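Long-range contact in mucus binding protein (Lactobacillus reuteri, PDB 3I57), which probably helps the bacterium adhere to mucus as a repeat of a cell-wall-anchored surface protein, and also binds immunoglobulins: residues F120-G124 / W135-E140. Residues are numbered along the deposited sequence; the frame is centred on the assembly and turned at random.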
# COMPACT_ATOMS: atom_id res chain seq x y z
N PHE A 120 5.59 8.63 -12.21
CA PHE A 120 5.40 9.20 -10.88
C PHE A 120 5.72 8.16 -9.84
O PHE A 120 5.64 6.97 -10.13
CB PHE A 120 3.93 9.59 -10.67
CG PHE A 120 3.49 10.69 -11.57
CD1 PHE A 120 3.53 12.00 -11.13
CD2 PHE A 120 3.09 10.42 -12.86
CE1 PHE A 120 3.15 13.03 -11.97
CE2 PHE A 120 2.67 11.44 -13.72
CZ PHE A 120 2.72 12.74 -13.28
N THR A 121 6.10 8.62 -8.65
CA THR A 121 6.42 7.70 -7.56
C THR A 121 5.68 8.10 -6.30
O THR A 121 5.27 9.25 -6.15
CB THR A 121 7.94 7.68 -7.21
OG1 THR A 121 8.33 8.94 -6.63
CG2 THR A 121 8.76 7.42 -8.42
N ARG A 122 5.49 7.14 -5.42
CA ARG A 122 4.86 7.42 -4.12
C ARG A 122 5.45 6.46 -3.10
O ARG A 122 5.69 5.28 -3.41
CB ARG A 122 3.33 7.31 -4.23
CG ARG A 122 2.79 5.91 -4.62
CD ARG A 122 1.30 5.93 -4.87
NE ARG A 122 0.82 4.64 -5.36
CZ ARG A 122 -0.47 4.34 -5.53
NH1 ARG A 122 -1.40 5.24 -5.22
NH2 ARG A 122 -0.82 3.14 -5.98
N ASN A 123 5.73 6.97 -1.90
CA ASN A 123 6.16 6.12 -0.81
C ASN A 123 4.95 5.54 -0.14
O ASN A 123 3.85 5.98 -0.38
CB ASN A 123 7.00 6.90 0.21
CG ASN A 123 8.38 7.14 -0.31
OD1 ASN A 123 9.37 6.58 0.20
ND2 ASN A 123 8.47 7.89 -1.38
N GLY A 124 5.17 4.56 0.71
CA GLY A 124 4.05 3.95 1.41
C GLY A 124 4.47 3.41 2.76
O GLY A 124 5.62 3.55 3.19
N TRP A 135 -0.25 3.10 0.23
CA TRP A 135 0.55 4.07 -0.52
C TRP A 135 0.14 5.49 -0.20
O TRP A 135 -1.04 5.78 -0.11
CB TRP A 135 0.41 3.82 -2.03
CG TRP A 135 1.02 2.49 -2.42
CD1 TRP A 135 0.35 1.34 -2.79
CD2 TRP A 135 2.41 2.17 -2.45
NE1 TRP A 135 1.25 0.34 -3.04
CE2 TRP A 135 2.52 0.81 -2.83
CE3 TRP A 135 3.59 2.89 -2.18
CZ2 TRP A 135 3.75 0.18 -2.98
CZ3 TRP A 135 4.80 2.26 -2.32
CH2 TRP A 135 4.88 0.91 -2.71
N GLY A 136 1.14 6.37 -0.05
CA GLY A 136 0.89 7.78 0.21
C GLY A 136 0.67 8.59 -1.06
O GLY A 136 0.40 8.04 -2.15
N LYS A 137 0.74 9.91 -0.91
CA LYS A 137 0.49 10.80 -2.04
C LYS A 137 1.55 10.62 -3.10
O LYS A 137 2.70 10.27 -2.77
CB LYS A 137 0.58 12.22 -1.56
CG LYS A 137 -0.53 12.64 -0.65
CD LYS A 137 -0.35 14.12 -0.30
CE LYS A 137 -1.26 14.55 0.82
NZ LYS A 137 -0.74 14.05 2.12
N TRP A 138 1.21 10.87 -4.35
CA TRP A 138 2.25 10.92 -5.38
C TRP A 138 3.28 11.99 -5.04
O TRP A 138 2.92 13.13 -4.66
CB TRP A 138 1.63 11.18 -6.76
CG TRP A 138 0.76 10.03 -7.25
CD1 TRP A 138 -0.62 10.02 -7.36
CD2 TRP A 138 1.19 8.72 -7.64
NE1 TRP A 138 -1.05 8.81 -7.82
CE2 TRP A 138 0.04 7.99 -8.01
CE3 TRP A 138 2.45 8.09 -7.72
CZ2 TRP A 138 0.11 6.66 -8.45
CZ3 TRP A 138 2.51 6.77 -8.15
CH2 TRP A 138 1.34 6.08 -8.52
N ASN A 139 4.55 11.63 -5.13
CA ASN A 139 5.62 12.53 -4.69
C ASN A 139 5.77 13.74 -5.61
O ASN A 139 6.18 14.82 -5.16
CB ASN A 139 6.96 11.80 -4.65
CG ASN A 139 7.03 10.76 -3.55
OD1 ASN A 139 7.53 9.64 -3.75
ND2 ASN A 139 6.53 11.12 -2.38
N GLU A 140 5.47 13.57 -6.89
CA GLU A 140 5.64 14.67 -7.86
C GLU A 140 4.26 15.20 -8.26
O GLU A 140 3.41 14.42 -8.67
CB GLU A 140 6.42 14.18 -9.08
CG GLU A 140 7.70 13.38 -8.79
CD GLU A 140 7.43 11.90 -8.48
OE1 GLU A 140 6.27 11.43 -8.61
OE2 GLU A 140 8.41 11.20 -8.16
O HOH W 1 -1.02 8.25 -4.47
O HOH W 2 4.78 9.64 -1.22
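Arg122 stacks its guanidinium on Trp138, while Trp135 covers the opposite face through CB. The group lies flat on the Trp138 indole, centres 4.3 Å apart and planes 4° from parallel, a cation-pi stack extended by CD, which sits over the six-membered ring as a CH-pi contact. On the far side Trp135 CB comes within 3.5 Å of Arg122 NE. With chi1 at 62°, Arg122 CG stands between the backbone N and the carbonyl carbon, and the straight chain from there lays CD and the guanidinium over Trp138. At its edge, NH1 reaches Gly136 O through a water, while NH2 bonds Lys91 O.

A polar cluster gathers on the other side of the strand from the arginine. Glu140, turned about CB-CG (chi2 82°), brings its carboxylate back onto Thr121: OE1 accepts the backbone N-H of Thr121 (N to OE1 2.8 Å) through its syn lone pair, and OE2 lies 2.7 Å from Thr121 OG1. The same hydroxyl is 3.1 Å from Asn139 OD1, which also takes a weak bond from Asn123 ND2.

Between backbones, Asn139 N bonds Thr121 O at 2.7 Å, almost straight, and Gly136 N bonds Asn123 O at 2.8 Å. Between these a second water takes the N-H of Asn123 and donates to Lys137 O.

Within the Muc B2-like domain, Gly124 and Trp135 form an antiparallel non-hydrogen-bonded pair; beyond it the loop leaves regular pairing but stays tied to strand 112-127, which also neighbours strands 67-80 and 93-104.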